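Methyltransferase (Bacteroides thetaiotaomicron, PDB 3FQ6) probably acts as a domain of an S-adenosylmethionine-dependent methyltransferase of the tetrapyrrole methylase family, though its substrate is not established. Local coordinates at residues 8-13 against 45-50; 53-58 against 104-109; 75-78 against 82-85. All coordinates share one frame; numbering follows the deposited sequence.

Interaction 1: residues 8-13 against 45-50; sequences PALVAS and TMVFYE
Leu10 of helix 6-12 packs against Thr45 and Val47 of strand 45-50, a helix-on-sheet contact in the buried core. The two backbones stay well apart: the nearest CA atoms, those of Leu10 and Val47, are 7.7 Å from each other, so side chains alone bridge the gap, and no hydrogen bond crosses it. On the helix side the touching atoms are the branch point and one methyl of Leu10. Its CG lies 4.1 Å from Val47 CG2, the two side chains crossing at about a right angle, while its CD2 reaches Thr45 CG2 at 4.0 Å.

Thr45 and Val47 can share one partner because strand residues two apart project to the same face of the sheet. This is the face of the mixed sheet that helix 6-12 packs on, and Phe6, one turn before Leu10, touches Val47 as well. Val47 presents CG2 to the helix because its CG1 stands anti to the backbone N (chi1 170°). Thr45 divides its two branches by chemistry: the methyl CG2 goes to Leu10, whereas OG1 hydrogen-bonds to the carbonyl O of Pro16.

The contact is slight, with 90 Å² buried over both sides, and Leu10 also touches Asn17, Phe20 and Val109. Near the end of the helix, Ser13 OG turns back to donate to Leu10 O at 2.6 Å, meeting the carbonyl at a C=O...OG angle of 139° with the donor tilted 23° from the carbonyl plane.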
loop_
_atom_site.group_PDB
_atom_site.type_symbol
_atom_site.label_atom_id
_atom_site.label_comp_id
_atom_site.label_asym_id
_atom_site.label_seq_id
_atom_site.Cartn_x
_atom_site.Cartn_y
_atom_site.Cartn_z
ATOM N N PRO A 8 -4.653 -4.720 -11.963
ATOM C CA PRO A 8 -6.068 -4.654 -11.516
ATOM C C PRO A 8 -6.258 -3.730 -10.296
ATOM O O PRO A 8 -7.183 -2.915 -10.281
ATOM C CB PRO A 8 -6.393 -6.111 -11.175
ATOM C CG PRO A 8 -5.503 -6.923 -12.140
ATOM C CD PRO A 8 -4.244 -6.112 -12.319
ATOM N N ALA A 9 -5.362 -3.821 -9.314
ATOM C CA ALA A 9 -5.416 -2.937 -8.130
ATOM C C ALA A 9 -5.183 -1.457 -8.457
ATOM O O ALA A 9 -5.798 -0.574 -7.850
ATOM C CB ALA A 9 -4.446 -3.409 -7.038
ATOM N N LEU A 10 -4.297 -1.186 -9.412
ATOM C CA LEU A 10 -4.024 0.194 -9.810
ATOM C C LEU A 10 -5.290 0.848 -10.348
ATOM O O LEU A 10 -5.699 1.887 -9.856
ATOM C CB LEU A 10 -2.913 0.282 -10.841
ATOM C CG LEU A 10 -1.944 1.459 -10.701
ATOM C CD1 LEU A 10 -1.529 1.872 -12.071
ATOM C CD2 LEU A 10 -2.476 2.669 -9.938
ATOM N N VAL A 11 -5.915 0.194 -11.321
ATOM C CA VAL A 11 -7.163 0.646 -11.926
ATOM C C VAL A 11 -8.261 0.804 -10.894
ATOM O O VAL A 11 -8.988 1.804 -10.918
ATOM C CB VAL A 11 -7.660 -0.372 -12.974
ATOM C CG1 VAL A 11 -8.898 0.141 -13.670
ATOM C CG2 VAL A 11 -6.538 -0.714 -13.971
ATOM N N ALA A 12 -8.385 -0.189 -10.003
ATOM C CA ALA A 12 -9.483 -0.253 -9.040
ATOM C C ALA A 12 -9.373 0.806 -7.928
ATOM O O ALA A 12 -10.385 1.195 -7.322
ATOM C CB ALA A 12 -9.556 -1.634 -8.430
ATOM N N SER A 13 -8.155 1.272 -7.659
ATOM C CA SER A 13 -7.928 2.222 -6.583
ATOM C C SER A 13 -8.587 3.593 -6.733
ATOM O O SER A 13 -8.744 4.288 -5.745
ATOM C CB SER A 13 -6.426 2.414 -6.366
ATOM O OG SER A 13 -5.825 3.024 -7.506
ATOM N N THR A 45 1.428 8.322 -7.868
ATOM C CA THR A 45 0.874 7.164 -7.242
ATOM C C THR A 45 1.969 6.080 -7.126
ATOM O O THR A 45 2.807 5.940 -8.013
ATOM C CB THR A 45 -0.350 6.708 -8.049
ATOM O OG1 THR A 45 -1.367 7.721 -7.971
ATOM C CG2 THR A 45 -0.941 5.416 -7.511
HETATM N N MSE A 46 1.966 5.345 -6.010
HETATM C CA MSE A 46 2.977 4.296 -5.707
HETATM C C MSE A 46 2.336 2.944 -5.443
HETATM O O MSE A 46 1.229 2.864 -4.904
HETATM C CB MSE A 46 3.816 4.683 -4.495
HETATM C CG MSE A 46 4.799 5.797 -4.734
HETATM SE SE MSE A 46 4.965 6.861 -3.106
HETATM C CE MSE A 46 3.184 7.685 -3.031
ATOM N N VAL A 47 3.039 1.887 -5.806
ATOM C CA VAL A 47 2.484 0.534 -5.765
ATOM C C VAL A 47 3.444 -0.400 -5.060
ATOM O O VAL A 47 4.611 -0.546 -5.514
ATOM C CB VAL A 47 2.203 -0.046 -7.202
ATOM C CG1 VAL A 47 1.850 -1.578 -7.128
ATOM C CG2 VAL A 47 1.063 0.783 -7.986
ATOM N N PHE A 48 2.963 -1.037 -3.972
ATOM C CA PHE A 48 3.793 -1.954 -3.157
ATOM C C PHE A 48 3.190 -3.325 -3.048
ATOM O O PHE A 48 1.958 -3.489 -3.108
ATOM C CB PHE A 48 4.022 -1.466 -1.712
ATOM C CG PHE A 48 4.377 0.011 -1.591
ATOM C CD1 PHE A 48 5.700 0.407 -1.402
ATOM C CD2 PHE A 48 3.371 1.004 -1.642
ATOM C CE1 PHE A 48 6.034 1.783 -1.288
ATOM C CE2 PHE A 48 3.686 2.333 -1.544
ATOM C CZ PHE A 48 5.033 2.732 -1.352
ATOM N N TYR A 49 4.082 -4.300 -2.867
ATOM C CA TYR A 49 3.699 -5.596 -2.373
ATOM C C TYR A 49 4.060 -5.626 -0.889
ATOM O O TYR A 49 5.107 -5.109 -0.491
ATOM C CB TYR A 49 4.478 -6.703 -3.096
ATOM C CG TYR A 49 4.190 -6.876 -4.596
ATOM C CD1 TYR A 49 2.965 -6.507 -5.156
ATOM C CD2 TYR A 49 5.132 -7.458 -5.421
ATOM C CE1 TYR A 49 2.714 -6.692 -6.519
ATOM C CE2 TYR A 49 4.902 -7.649 -6.766
ATOM C CZ TYR A 49 3.710 -7.276 -7.321
ATOM O OH TYR A 49 3.521 -7.485 -8.680
ATOM N N GLU A 50 3.226 -6.264 -0.074
ATOM C CA GLU A 50 3.599 -6.513 1.308
ATOM C C GLU A 50 3.142 -7.893 1.794
ATOM O O GLU A 50 2.091 -8.401 1.399
ATOM C CB GLU A 50 3.034 -5.409 2.202
ATOM C CG GLU A 50 3.434 -5.484 3.669
ATOM C CD GLU A 50 4.944 -5.637 3.854
ATOM O OE1 GLU A 50 5.574 -4.593 4.082
ATOM O OE2 GLU A 50 5.497 -6.771 3.755
#

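Interaction 2: residues 53-58 against 104-109; sequences HRLLKT and GEIVIV
Leu55, in the first turn of helix 55-66, meets Ile106 and Ile108 of strand 105-110. The helix belongs to a split beta-alpha-beta crossover: it joins the parallel strands 45-50 and 71-77, and strand 105-110 runs antiparallel between them.

The apolar contacts carry the interface. Leu55 points toward the strand, and with its CG anti to the backbone N (chi1 175°) its two methyls divide between the isoleucines. CD2 lies 3.6 Å from Ile106 CD1, and CD1 lies 3.9 Å from Ile108 CD1. Ile106 CG2 sits 4.1 Å from Leu55 CD2 and 4.2 Å from Leu55 CD1, so both leucine methyls lie against the CG2 branch of Ile106. Ile106 and Ile108 face the helix, whereas Val107 and Val109 between and beyond them turn to the other face, where they touch Ala9 of helix 6-12.

No hydrogen bond crosses between the two segments; the polar ends of Arg54 and Thr58 turn instead to Glu50 of strand 45-50. Within the helix segment, Thr58 N donates to Arg54 O at 3.3 Å. Glu50 receives a salt bridge from Arg54 NH2 at OE2 and a hydrogen bond with Thr58 OG1 at OE1; the other branch of Thr58, CG2, touches Ile108 CD1 at 4.1 Å.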
loop_
_atom_site.group_PDB
_atom_site.type_symbol
_atom_site.label_atom_id
_atom_site.label_comp_id
_atom_site.label_asym_id
_atom_site.label_seq_id
_atom_site.Cartn_x
_atom_site.Cartn_y
_atom_site.Cartn_z
ATOM N N HIS A 53 1.654 -10.691 7.290
ATOM C CA HIS A 53 2.113 -10.519 8.669
ATOM C C HIS A 53 2.768 -9.161 8.856
ATOM O O HIS A 53 2.776 -8.623 9.945
ATOM C CB HIS A 53 3.087 -11.629 9.080
ATOM C CG HIS A 53 2.671 -12.978 8.585
ATOM N ND1 HIS A 53 1.451 -13.545 8.904
ATOM C CD2 HIS A 53 3.280 -13.851 7.748
ATOM C CE1 HIS A 53 1.338 -14.716 8.305
ATOM N NE2 HIS A 53 2.436 -14.930 7.599
ATOM N N ARG A 54 3.296 -8.591 7.794
ATOM C CA ARG A 54 3.981 -7.331 7.946
ATOM C C ARG A 54 3.122 -6.155 7.621
ATOM O O ARG A 54 3.539 -5.041 7.798
ATOM C CB ARG A 54 5.248 -7.306 7.110
ATOM C CG ARG A 54 6.467 -7.391 7.949
ATOM C CD ARG A 54 7.633 -7.662 7.066
ATOM N NE ARG A 54 7.755 -9.094 6.750
ATOM C CZ ARG A 54 7.559 -9.638 5.549
ATOM N NH1 ARG A 54 7.709 -10.957 5.407
ATOM N NH2 ARG A 54 7.215 -8.877 4.493
ATOM N N LEU A 55 1.904 -6.411 7.192
ATOM C CA LEU A 55 1.071 -5.377 6.610
ATOM C C LEU A 55 0.787 -4.213 7.533
ATOM O O LEU A 55 0.902 -3.059 7.109
ATOM C CB LEU A 55 -0.237 -5.962 6.072
ATOM C CG LEU A 55 -1.274 -4.936 5.536
ATOM C CD1 LEU A 55 -0.700 -3.995 4.478
ATOM C CD2 LEU A 55 -2.511 -5.618 4.979
ATOM N N LEU A 56 0.377 -4.489 8.762
ATOM C CA LEU A 56 -0.044 -3.447 9.693
ATOM C C LEU A 56 1.119 -2.530 10.120
ATOM O O LEU A 56 0.942 -1.313 10.253
ATOM C CB LEU A 56 -0.642 -4.076 10.952
ATOM C CG LEU A 56 -1.832 -3.449 11.712
ATOM C CD1 LEU A 56 -1.606 -3.645 13.189
ATOM C CD2 LEU A 56 -2.174 -1.961 11.398
ATOM N N LYS A 57 2.298 -3.113 10.363
ATOM C CA LYS A 57 3.482 -2.318 10.676
ATOM C C LYS A 57 3.786 -1.353 9.543
ATOM O O LYS A 57 4.166 -0.213 9.773
ATOM C CB LYS A 57 4.672 -3.218 10.902
ATOM C CG LYS A 57 5.963 -2.467 11.145
ATOM C CD LYS A 57 6.845 -3.197 12.185
ATOM C CE LYS A 57 8.251 -2.641 12.211
ATOM N NZ LYS A 57 9.032 -3.303 13.308
ATOM N N THR A 58 3.590 -1.817 8.311
ATOM C CA THR A 58 3.875 -1.019 7.143
ATOM C C THR A 58 2.882 0.134 6.985
ATOM O O THR A 58 3.287 1.280 6.764
ATOM C CB THR A 58 3.915 -1.930 5.926
ATOM O OG1 THR A 58 5.108 -2.702 6.011
ATOM C CG2 THR A 58 3.891 -1.162 4.606
ATOM N N GLY A 104 -3.223 -13.870 3.114
ATOM C CA GLY A 104 -3.247 -13.715 1.659
ATOM C C GLY A 104 -2.164 -12.841 1.057
ATOM O O GLY A 104 -1.245 -12.424 1.762
ATOM N N GLU A 105 -2.272 -12.557 -0.245
ATOM C CA GLU A 105 -1.265 -11.778 -0.979
ATOM C C GLU A 105 -1.748 -10.348 -1.135
ATOM O O GLU A 105 -2.882 -10.124 -1.552
ATOM C CB GLU A 105 -0.979 -12.386 -2.351
ATOM C CG GLU A 105 -0.530 -13.836 -2.308
ATOM C CD GLU A 105 0.118 -14.302 -3.608
ATOM O OE1 GLU A 105 0.344 -15.534 -3.768
ATOM O OE2 GLU A 105 0.413 -13.438 -4.470
ATOM N N ILE A 106 -0.882 -9.392 -0.807
ATOM C CA ILE A 106 -1.272 -8.009 -0.649
ATOM C C ILE A 106 -0.660 -7.100 -1.713
ATOM O O ILE A 106 0.530 -7.203 -2.039
ATOM C CB ILE A 106 -0.816 -7.465 0.700
ATOM C CG1 ILE A 106 -0.946 -8.533 1.801
ATOM C CG2 ILE A 106 -1.535 -6.136 1.004
ATOM C CD1 ILE A 106 -2.117 -8.408 2.708
ATOM N N VAL A 107 -1.474 -6.197 -2.240
ATOM C CA VAL A 107 -0.971 -5.057 -2.994
ATOM C C VAL A 107 -1.516 -3.758 -2.365
ATOM O O VAL A 107 -2.717 -3.626 -2.111
ATOM C CB VAL A 107 -1.334 -5.178 -4.517
ATOM C CG1 VAL A 107 -1.001 -3.870 -5.324
ATOM C CG2 VAL A 107 -0.685 -6.455 -5.132
ATOM N N ILE A 108 -0.621 -2.823 -2.081
ATOM C CA ILE A 108 -0.988 -1.494 -1.604
ATOM C C ILE A 108 -0.757 -0.480 -2.762
ATOM O O ILE A 108 0.289 -0.488 -3.416
ATOM C CB ILE A 108 -0.163 -1.075 -0.349
ATOM C CG1 ILE A 108 -0.101 -2.195 0.702
ATOM C CG2 ILE A 108 -0.683 0.238 0.296
ATOM C CD1 ILE A 108 1.157 -2.076 1.634
ATOM N N VAL A 109 -1.762 0.353 -3.022
ATOM C CA VAL A 109 -1.685 1.413 -3.989
ATOM C C VAL A 109 -1.816 2.687 -3.156
ATOM O O VAL A 109 -2.812 2.881 -2.449
ATOM C CB VAL A 109 -2.795 1.311 -5.091
ATOM C CG1 VAL A 109 -2.703 2.470 -6.047
ATOM C CG2 VAL A 109 -2.672 -0.000 -5.897
#

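Interaction 3: residues 75-78 against 82-85; sequences SREI and HEET
Arg76 and Glu84 form the tight part of this contact, bonded through both backbone and side chains. Arg76 N donates to Glu84 O at 3.0 Å, and Glu84 N returns a bond to Arg76 O, also 3.0 Å. Glu84 CG stands between its own backbone N and carbonyl carbon (chi1 70°), from where the carboxylate runs alongside the arginine. Arg76 NH2 and Glu84 OE2 make a salt bridge of 2.6 Å, but an oblique one: NH2 comes from 62° out of the carboxylate plane, and the two flat groups are 86° apart.

These strands, 71-77 and 83-87, form an antiparallel beta hairpin at the sheet's edge. Toward its turn, Ile78 N donates to His82 O at 2.7 Å. Ile78 CG1 lies over the rim of one face of the Arg76 guanidinium, and its CD1 lies over the His82 ring in a CH-pi contact. With an alanine at Arg76, Glu84 would probably be left without its charged mate and Arg103 O without the bond from NE.

The face carrying Ser75, Glu77, Glu83 and Thr85 is looser, with Glu83 and Thr85 exposed. Glu77 OE1 and Glu83 OE2, 3.7 Å apart, are like charges that probably repel, and a water bonds Ser75 OG at 2.6 Å but Thr85 OG1 only weakly, at 3.5 Å.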
loop_
_atom_site.group_PDB
_atom_site.type_symbol
_atom_site.label_atom_id
_atom_site.label_comp_id
_atom_site.label_asym_id
_atom_site.label_seq_id
_atom_site.Cartn_x
_atom_site.Cartn_y
_atom_site.Cartn_z
ATOM N N SER A 75 -5.304 -4.534 -1.589
ATOM C CA SER A 75 -5.934 -5.642 -2.256
ATOM C C SER A 75 -5.326 -6.897 -1.711
ATOM O O SER A 75 -4.097 -7.012 -1.609
ATOM C CB SER A 75 -5.666 -5.552 -3.746
ATOM O OG SER A 75 -6.282 -4.379 -4.224
ATOM N N ARG A 76 -6.190 -7.823 -1.321
ATOM C CA ARG A 76 -5.774 -9.091 -0.732
ATOM C C ARG A 76 -6.409 -10.215 -1.524
ATOM O O ARG A 76 -7.638 -10.308 -1.537
ATOM C CB ARG A 76 -6.284 -9.230 0.709
ATOM C CG ARG A 76 -5.634 -8.388 1.759
ATOM C CD ARG A 76 -6.335 -8.634 3.119
ATOM N NE ARG A 76 -6.493 -10.052 3.451
ATOM C CZ ARG A 76 -7.512 -10.585 4.140
ATOM N NH1 ARG A 76 -7.532 -11.895 4.386
ATOM N NH2 ARG A 76 -8.518 -9.838 4.568
ATOM N N GLU A 77 -5.568 -11.034 -2.183
ATOM C CA GLU A 77 -5.937 -12.375 -2.700
ATOM C C GLU A 77 -6.053 -13.237 -1.481
ATOM O O GLU A 77 -5.031 -13.569 -0.898
ATOM C CB GLU A 77 -4.806 -13.008 -3.500
ATOM C CG GLU A 77 -4.252 -12.216 -4.627
ATOM C CD GLU A 77 -4.746 -12.712 -5.941
ATOM O OE1 GLU A 77 -5.100 -11.853 -6.781
ATOM O OE2 GLU A 77 -4.799 -13.959 -6.129
ATOM N N ILE A 78 -7.261 -13.606 -1.078
ATOM C CA ILE A 78 -7.420 -14.427 0.117
ATOM C C ILE A 78 -7.328 -15.890 -0.251
ATOM O O ILE A 78 -7.054 -16.738 0.586
ATOM C CB ILE A 78 -8.725 -14.113 0.855
ATOM C CG1 ILE A 78 -8.684 -12.660 1.346
ATOM C CG2 ILE A 78 -8.918 -15.087 2.022
ATOM C CD1 ILE A 78 -9.992 -12.111 1.856
ATOM N N HIS A 82 -11.157 -16.080 -3.927
ATOM C CA HIS A 82 -11.642 -15.023 -3.069
ATOM C C HIS A 82 -10.676 -13.850 -2.934
ATOM O O HIS A 82 -9.500 -14.038 -2.598
ATOM C CB HIS A 82 -11.996 -15.623 -1.704
ATOM C CG HIS A 82 -12.550 -14.640 -0.725
ATOM N ND1 HIS A 82 -12.500 -14.841 0.637
ATOM C CD2 HIS A 82 -13.154 -13.439 -0.901
ATOM C CE1 HIS A 82 -13.047 -13.812 1.259
ATOM N NE2 HIS A 82 -13.455 -12.948 0.348
ATOM N N GLU A 83 -11.171 -12.636 -3.186
ATOM C CA GLU A 83 -10.353 -11.422 -3.013
ATOM C C GLU A 83 -11.139 -10.172 -2.550
ATOM O O GLU A 83 -12.348 -10.060 -2.750
ATOM C CB GLU A 83 -9.559 -11.133 -4.286
ATOM C CG GLU A 83 -10.443 -10.723 -5.462
ATOM C CD GLU A 83 -9.816 -11.023 -6.814
ATOM O OE1 GLU A 83 -10.526 -11.576 -7.682
ATOM O OE2 GLU A 83 -8.617 -10.710 -7.004
ATOM N N GLU A 84 -10.427 -9.228 -1.947
ATOM C CA GLU A 84 -11.053 -8.029 -1.399
ATOM C C GLU A 84 -10.218 -6.763 -1.613
ATOM O O GLU A 84 -8.991 -6.824 -1.756
ATOM C CB GLU A 84 -11.344 -8.206 0.095
ATOM C CG GLU A 84 -10.079 -8.238 0.951
ATOM C CD GLU A 84 -10.369 -8.178 2.436
ATOM O OE1 GLU A 84 -11.518 -8.511 2.818
ATOM O OE2 GLU A 84 -9.451 -7.826 3.223
ATOM N N THR A 85 -10.909 -5.619 -1.616
ATOM C CA THR A 85 -10.305 -4.300 -1.745
ATOM C C THR A 85 -10.721 -3.499 -0.524
ATOM O O THR A 85 -11.882 -3.529 -0.111
ATOM C CB THR A 85 -10.808 -3.599 -3.000
ATOM O OG1 THR A 85 -10.896 -4.553 -4.059
ATOM C CG2 THR A 85 -9.903 -2.491 -3.403
HETATM O O HOH W 1 -8.114 -3.475 -5.816
#

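Overall arrangement
All three interactions meet on one mixed sheet. Interactions 1 and 2 are buried, centred about 7 Å from the chain centre, and pack helices 6-12 and 55-66 on opposite faces of it; both are made by aliphatic carbons without a hydrogen bond across. Interaction 3, centred about 13 Å out, is a surface contact between two strands, held by backbone hydrogen bonds, a salt bridge and a CH-pi contact, with a water only weakly bridging one face. Strand 105-110 ties them together: Phe48 N probably bonds to Ile108 O, while Ser75 N and Glu77 N probably bond to Val107 O and Glu105 O. Interaction 3 lies, in sequence, between the segments of interaction 2, and Ala9 CB packs on Ser75 OG, linking interactions 1 and 3.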